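Local coordinates for protein methylaspartate ammonia-lyase (Citrobacter amalonaticus, PDB 1KKO) that catalyses the magnesium-dependent, reversible anti elimination of ammonia from L-threo-3-methylaspartate to give mesaconate, a step of glutamate degradation, at residues 8-17 and 83-94. Sequence-based numbering, arbitrary orientation.
Sequences FTAGYSSFYF and LFLAEHFIPFLN
Phe8 lays one face of its ring on Leu93, whose CB stands 3.6 Å from the ring centroid and 6° off the normal, a CH-pi contact almost exactly over the centre. Followed outward, Phe8 CB meets Ile90 CD1; CG already lies under Leu93 CB; at the ring edge CD2 meets Asn94 OD1, which sits in the ring plane at 3.4 Å; CD1 and CE1 are shared between CB and CD1 of Leu93; CE2 comes close to the carbonyl O of Leu93; and CZ, at the tip, again lies against Leu93 CB. With CG anti to the carbonyl carbon (chi1 -62°), the ring drops toward the helix, where Ile97, Lys98 and Leu101 continue its surroundings. The Asn94 amide, turned well out of the ring plane, reaches the strand backbone through two waters: one joins OD1 to Phe8 N, the other ND2 to Phe8 O. OD1 also accepts a hydrogen bond from Lys98 NZ. Here helix 86-101 runs nearly antiparallel (169°) to strand 8-13, at 8.7 Å between the axes of segments 86-94 and 8-13, packing on the three-stranded antiparallel sheet of the N-terminal domain that enolase-superfamily enzymes carry beside their TIM barrel. Where the helix begins, the small Ala10 and Ala86 let the backbones close in, their CB atoms tightly packed at 3.5 Å, while Ile90 CD1 rests 3.7 Å from Ala10 N. Beyond the corner at Ser14 and Phe15, Phe17 meets the loop ahead of the helix: Leu83 CB lies over one face of its ring, offset toward the rim, and Leu85 CD2 approaches Phe17 CE2 obliquely. Phe84 O, buried without a polar partner in the model, abuts Phe17 CE2 at 3.2 Å. The Phe17 side chain also touches Asn362 and lies about 8 Å from that of Thr360, which is assigned to the substrate-binding site.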
ATOM      1  N   PHE A   8       4.206   5.324 -21.239  1.00 11.95           N
ATOM      2  CA  PHE A   8       5.095   5.403 -20.084  1.00 12.02           C
ATOM      3  C   PHE A   8       4.693   6.606 -19.240  1.00 12.11           C
ATOM      4  O   PHE A   8       4.611   7.723 -19.756  1.00 13.03           O
ATOM      5  CB  PHE A   8       6.543   5.543 -20.539  1.00 12.40           C
ATOM      6  CG  PHE A   8       7.043   4.364 -21.335  1.00 13.21           C
ATOM      7  CD1 PHE A   8       7.343   3.158 -20.711  1.00 14.08           C
ATOM      8  CD2 PHE A   8       7.206   4.457 -22.709  1.00 14.62           C
ATOM      9  CE1 PHE A   8       7.805   2.071 -21.425  1.00 15.33           C
ATOM     10  CE2 PHE A   8       7.653   3.359 -23.431  1.00 16.24           C
ATOM     11  CZ  PHE A   8       7.958   2.172 -22.779  1.00 16.06           C
ATOM     12  N   THR A   9       4.429   6.381 -17.957  1.00 11.52           N
ATOM     13  CA  THR A   9       4.025   7.466 -17.074  1.00 12.58           C
ATOM     14  C   THR A   9       4.818   7.445 -15.781  1.00 11.76           C
ATOM     15  O   THR A   9       4.958   6.412 -15.111  1.00 11.60           O
ATOM     16  CB  THR A   9       2.519   7.416 -16.789  1.00 13.79           C
ATOM     17  OG1 THR A   9       2.163   6.188 -16.198  1.00 16.88           O
ATOM     18  CG2 THR A   9       1.736   7.357 -18.040  1.00 14.67           C
ATOM     19  N   ALA A  10       5.334   8.608 -15.422  1.00 11.91           N
ATOM     20  CA  ALA A  10       6.089   8.780 -14.187  1.00 11.98           C
ATOM     21  C   ALA A  10       5.184   8.610 -12.986  1.00 12.20           C
ATOM     22  O   ALA A  10       4.010   8.969 -13.028  1.00 13.04           O
ATOM     23  CB  ALA A  10       6.731  10.166 -14.142  1.00 12.75           C
ATOM     24  N   GLY A  11       5.722   8.043 -11.912  1.00 11.40           N
ATOM     25  CA  GLY A  11       4.975   7.922 -10.675  1.00 11.11           C
ATOM     26  C   GLY A  11       5.894   7.808  -9.489  1.00 10.71           C
ATOM     27  O   GLY A  11       7.121   7.909  -9.586  1.00 10.82           O
ATOM     28  N   TYR A  12       5.266   7.659  -8.341  1.00 10.73           N
ATOM     29  CA  TYR A  12       5.987   7.435  -7.105  1.00 10.58           C
ATOM     30  C   TYR A  12       5.888   5.974  -6.714  1.00 10.67           C
ATOM     31  O   TYR A  12       4.821   5.373  -6.798  1.00 11.36           O
ATOM     32  CB  TYR A  12       5.414   8.308  -5.977  1.00 11.19           C
ATOM     33  CG  TYR A  12       5.746   9.781  -6.121  1.00 11.72           C
ATOM     34  CD1 TYR A  12       7.034  10.231  -5.954  1.00 12.57           C
ATOM     35  CD2 TYR A  12       4.771  10.704  -6.433  1.00 13.09           C
ATOM     36  CE1 TYR A  12       7.340  11.559  -6.084  1.00 13.46           C
ATOM     37  CE2 TYR A  12       5.068  12.043  -6.564  1.00 13.26           C
ATOM     38  CZ  TYR A  12       6.355  12.455  -6.389  1.00 13.46           C
ATOM     39  OH  TYR A  12       6.665  13.786  -6.518  1.00 15.48           O
ATOM     40  N   SER A  13       7.018   5.401  -6.311  1.00 10.11           N
ATOM     41  CA  SER A  13       7.044   4.063  -5.740  1.00 10.17           C
ATOM     42  C   SER A  13       6.741   4.165  -4.240  1.00  9.93           C
ATOM     43  O   SER A  13       6.532   5.258  -3.705  1.00 10.90           O
ATOM     44  CB  SER A  13       8.366   3.376  -6.013  1.00 10.80           C
ATOM     45  OG  SER A  13       9.441   4.102  -5.470  1.00 12.53           O
ATOM     46  N   SER A  14       6.718   3.036  -3.547  1.00  9.45           N
ATOM     47  CA  SER A  14       6.203   3.008  -2.185  1.00  9.81           C
ATOM     48  C   SER A  14       7.221   3.235  -1.084  1.00  9.98           C
ATOM     49  O   SER A  14       6.920   3.009   0.079  1.00 10.29           O
ATOM     50  CB  SER A  14       5.444   1.716  -1.935  1.00  9.98           C
ATOM     51  OG  SER A  14       4.183   1.735  -2.589  1.00 11.60           O
ATOM     52  N   PHE A  15       8.415   3.709  -1.418  1.00 10.01           N
ATOM     53  CA  PHE A  15       9.302   4.151  -0.368  1.00 10.27           C
ATOM     54  C   PHE A  15      10.227   5.245  -0.893  1.00 10.16           C
ATOM     55  O   PHE A  15       9.759   6.184  -1.542  1.00 10.04           O
ATOM     56  CB  PHE A  15       9.983   2.995   0.404  1.00 10.28           C
ATOM     57  CG  PHE A  15      10.333   3.379   1.823  1.00 10.29           C
ATOM     58  CD1 PHE A  15       9.327   3.779   2.697  1.00 11.39           C
ATOM     59  CD2 PHE A  15      11.638   3.408   2.258  1.00 10.92           C
ATOM     60  CE1 PHE A  15       9.622   4.207   3.952  1.00 12.14           C
ATOM     61  CE2 PHE A  15      11.933   3.820   3.552  1.00 12.54           C
ATOM     62  CZ  PHE A  15      10.927   4.218   4.387  1.00 12.80           C
ATOM     63  N   TYR A  16      11.511   5.128  -0.582  1.00  9.92           N
ATOM     64  CA  TYR A  16      12.532   6.130  -0.858  1.00 10.25           C
ATOM     65  C   TYR A  16      13.772   5.443  -1.382  1.00 10.67           C
ATOM     66  O   TYR A  16      14.015   4.267  -1.108  1.00 10.80           O
ATOM     67  CB  TYR A  16      12.865   6.919   0.452  1.00 10.57           C
ATOM     68  CG  TYR A  16      11.623   7.630   0.871  1.00 10.21           C
ATOM     69  CD1 TYR A  16      10.629   6.957   1.549  1.00 10.36           C
ATOM     70  CD2 TYR A  16      11.368   8.927   0.451  1.00  9.71           C
ATOM     71  CE1 TYR A  16       9.426   7.560   1.806  1.00 10.02           C
ATOM     72  CE2 TYR A  16      10.169   9.528   0.699  1.00 10.63           C
ATOM     73  CZ  TYR A  16       9.191   8.835   1.361  1.00 10.52           C
ATOM     74  OH  TYR A  16       7.967   9.398   1.584  1.00 11.58           O
ATOM     75  N   PHE A  17      14.538   6.176  -2.174  1.00 10.61           N
ATOM     76  CA  PHE A  17      15.900   5.789  -2.509  1.00 11.36           C
ATOM     77  C   PHE A  17      16.786   6.370  -1.419  1.00 11.74           C
ATOM     78  O   PHE A  17      16.770   7.584  -1.199  1.00 12.38           O
ATOM     79  CB  PHE A  17      16.333   6.375  -3.848  1.00 11.50           C
ATOM     80  CG  PHE A  17      15.617   5.798  -5.034  1.00 11.58           C
ATOM     81  CD1 PHE A  17      15.720   4.454  -5.321  1.00 12.31           C
ATOM     82  CD2 PHE A  17      14.863   6.601  -5.867  1.00 12.49           C
ATOM     83  CE1 PHE A  17      15.070   3.926  -6.414  1.00 12.86           C
ATOM     84  CE2 PHE A  17      14.234   6.060  -6.965  1.00 13.32           C
ATOM     85  CZ  PHE A  17      14.330   4.727  -7.222  1.00 12.53           C
ATOM     86  N   LEU A  83      20.127   4.535  -8.743  1.00 16.25           N
ATOM     87  CA  LEU A  83      18.745   4.915  -8.449  1.00 16.92           C
ATOM     88  C   LEU A  83      18.075   5.299  -9.764  1.00 16.90           C
ATOM     89  O   LEU A  83      18.727   5.708 -10.730  1.00 17.17           O
ATOM     90  CB  LEU A  83      18.628   6.016  -7.396  1.00 17.50           C
ATOM     91  CG  LEU A  83      18.914   7.467  -7.811  1.00 18.22           C
ATOM     92  CD1 LEU A  83      18.797   8.341  -6.576  1.00 20.11           C
ATOM     93  CD2 LEU A  83      20.268   7.645  -8.459  1.00 20.99           C
ATOM     94  N   PHE A  84      16.763   5.178  -9.755  1.00 16.94           N
ATOM     95  CA  PHE A  84      15.947   5.232 -10.948  1.00 16.95           C
ATOM     96  C   PHE A  84      14.963   6.380 -10.878  1.00 17.48           C
ATOM     97  O   PHE A  84      13.974   6.313 -10.145  1.00 17.30           O
ATOM     98  CB  PHE A  84      15.212   3.890 -11.055  1.00 16.68           C
ATOM     99  CG  PHE A  84      14.347   3.759 -12.259  1.00 15.90           C
ATOM    100  CD1 PHE A  84      14.904   3.498 -13.501  1.00 16.14           C
ATOM    101  CD2 PHE A  84      12.975   3.865 -12.156  1.00 15.93           C
ATOM    102  CE1 PHE A  84      14.096   3.369 -14.616  1.00 16.99           C
ATOM    103  CE2 PHE A  84      12.178   3.739 -13.273  1.00 16.66           C
ATOM    104  CZ  PHE A  84      12.739   3.493 -14.497  1.00 17.33           C
ATOM    105  N   LEU A  85      15.232   7.426 -11.660  1.00 18.31           N
ATOM    106  CA  LEU A  85      14.392   8.625 -11.679  1.00 19.10           C
ATOM    107  C   LEU A  85      13.652   8.790 -13.005  1.00 18.78           C
ATOM    108  O   LEU A  85      14.244   8.673 -14.076  1.00 18.25           O
ATOM    109  CB  LEU A  85      15.235   9.856 -11.386  1.00 20.00           C
ATOM    110  CG  LEU A  85      15.972   9.860 -10.039  1.00 21.69           C
ATOM    111  CD1 LEU A  85      16.582  11.234  -9.807  1.00 23.55           C
ATOM    112  CD2 LEU A  85      15.067   9.488  -8.882  1.00 22.83           C
ATOM    113  N   ALA A  86      12.349   9.053 -12.927  1.00 18.67           N
ATOM    114  CA  ALA A  86      11.515   9.140 -14.128  1.00 19.46           C
ATOM    115  C   ALA A  86      11.943  10.222 -15.119  1.00 20.32           C
ATOM    116  O   ALA A  86      11.834  10.034 -16.339  1.00 20.47           O
ATOM    117  CB  ALA A  86      10.066   9.336 -13.749  1.00 19.49           C
ATOM    118  N   GLU A  87      12.437  11.341 -14.605  1.00 21.22           N
ATOM    119  CA  GLU A  87      12.799  12.480 -15.441  1.00 22.30           C
ATOM    120  C   GLU A  87      13.643  12.023 -16.609  1.00 23.10           C
ATOM    121  O   GLU A  87      13.385  12.394 -17.748  1.00 24.59           O
ATOM    122  CB  GLU A  87      13.574  13.520 -14.630  1.00 22.56           C
ATOM    123  N   HIS A  88      14.656  11.228 -16.300  1.00 23.65           N
ATOM    124  CA  HIS A  88      15.605  10.752 -17.280  1.00 23.79           C
ATOM    125  C   HIS A  88      15.010   9.659 -18.141  1.00 23.18           C
ATOM    126  O   HIS A  88      15.187   9.633 -19.358  1.00 23.96           O
ATOM    127  CB  HIS A  88      16.837  10.200 -16.569  1.00 24.09           C
ATOM    128  N   PHE A  89      14.279   8.758 -17.513  1.00 21.73           N
ATOM    129  CA  PHE A  89      13.825   7.587 -18.233  1.00 20.63           C
ATOM    130  C   PHE A  89      12.612   7.752 -19.133  1.00 19.88           C
ATOM    131  O   PHE A  89      12.482   7.007 -20.092  1.00 19.87           O
ATOM    132  CB  PHE A  89      13.672   6.426 -17.269  1.00 20.41           C
ATOM    133  CG  PHE A  89      14.974   5.753 -16.971  1.00 19.81           C
ATOM    134  CD1 PHE A  89      15.483   4.815 -17.852  1.00 19.13           C
ATOM    135  CD2 PHE A  89      15.709   6.076 -15.840  1.00 19.58           C
ATOM    136  CE1 PHE A  89      16.682   4.197 -17.603  1.00 19.03           C
ATOM    137  CE2 PHE A  89      16.927   5.454 -15.587  1.00 19.19           C
ATOM    138  CZ  PHE A  89      17.410   4.512 -16.471  1.00 19.82           C
ATOM    139  N   ILE A  90      11.748   8.726 -18.871  1.00 19.10           N
ATOM    140  CA  ILE A  90      10.555   8.889 -19.696  1.00 18.78           C
ATOM    141  C   ILE A  90      10.937   9.147 -21.170  1.00 18.34           C
ATOM    142  O   ILE A  90      10.497   8.423 -22.058  1.00 17.35           O
ATOM    143  CB  ILE A  90       9.604   9.979 -19.116  1.00 19.36           C
ATOM    144  CG1 ILE A  90       8.957   9.500 -17.812  1.00 20.12           C
ATOM    145  CG2 ILE A  90       8.505  10.325 -20.110  1.00 19.64           C
ATOM    146  CD1 ILE A  90       7.999   8.360 -18.005  1.00 20.25           C
ATOM    147  N   PRO A  91      11.765  10.154 -21.442  1.00 19.15           N
ATOM    148  CA  PRO A  91      12.184  10.410 -22.826  1.00 19.22           C
ATOM    149  C   PRO A  91      12.938   9.236 -23.435  1.00 18.86           C
ATOM    150  O   PRO A  91      12.722   8.908 -24.603  1.00 19.25           O
ATOM    151  CB  PRO A  91      13.114  11.627 -22.709  1.00 19.40           C
ATOM    152  CG  PRO A  91      12.923  12.173 -21.386  1.00 20.07           C
ATOM    153  CD  PRO A  91      12.334  11.129 -20.501  1.00 19.53           C
ATOM    154  N   PHE A  92      13.806   8.619 -22.642  1.00 18.73           N
ATOM    155  CA  PHE A  92      14.578   7.455 -23.067  1.00 18.59           C
ATOM    156  C   PHE A  92      13.628   6.346 -23.528  1.00 17.71           C
ATOM    157  O   PHE A  92      13.796   5.762 -24.599  1.00 17.93           O
ATOM    158  CB  PHE A  92      15.461   6.981 -21.904  1.00 19.32           C
ATOM    159  CG  PHE A  92      16.220   5.704 -22.174  1.00 20.52           C
ATOM    160  CD1 PHE A  92      15.630   4.470 -21.960  1.00 21.10           C
ATOM    161  CD2 PHE A  92      17.545   5.743 -22.602  1.00 21.90           C
ATOM    162  CE1 PHE A  92      16.321   3.303 -22.197  1.00 21.53           C
ATOM    163  CE2 PHE A  92      18.244   4.576 -22.835  1.00 21.90           C
ATOM    164  CZ  PHE A  92      17.639   3.360 -22.634  1.00 21.80           C
ATOM    165  N   LEU A  93      12.613   6.051 -22.722  1.00 16.87           N
ATOM    166  CA  LEU A  93      11.672   4.986 -23.060  1.00 16.29           C
ATOM    167  C   LEU A  93      10.815   5.328 -24.275  1.00 16.55           C
ATOM    168  O   LEU A  93      10.583   4.475 -25.144  1.00 16.08           O
ATOM    169  CB  LEU A  93      10.793   4.666 -21.851  1.00 16.03           C
ATOM    170  CG  LEU A  93      11.550   4.053 -20.670  1.00 16.29           C
ATOM    171  CD1 LEU A  93      10.712   4.144 -19.387  1.00 16.69           C
ATOM    172  CD2 LEU A  93      11.946   2.613 -20.966  1.00 17.66           C
ATOM    173  N   ASN A  94      10.341   6.566 -24.349  1.00 16.84           N
ATOM    174  CA  ASN A  94       9.526   6.968 -25.489  1.00 18.04           C
ATOM    175  C   ASN A  94      10.338   6.906 -26.784  1.00 19.08           C
ATOM    176  O   ASN A  94       9.854   6.431 -27.805  1.00 19.63           O
ATOM    177  CB  ASN A  94       8.933   8.364 -25.275  1.00 18.65           C
ATOM    178  CG  ASN A  94       7.775   8.354 -24.294  1.00 19.24           C
ATOM    179  OD1 ASN A  94       6.976   7.422 -24.276  1.00 20.64           O
ATOM    180  ND2 ASN A  94       7.673   9.393 -23.481  1.00 19.67           N
TER
HETATM  181  O   HOH W   1       4.441   7.317 -23.354  1.00 17.03           O
HETATM  182  O   HOH W   2       5.324   9.617 -21.689  1.00 24.29           O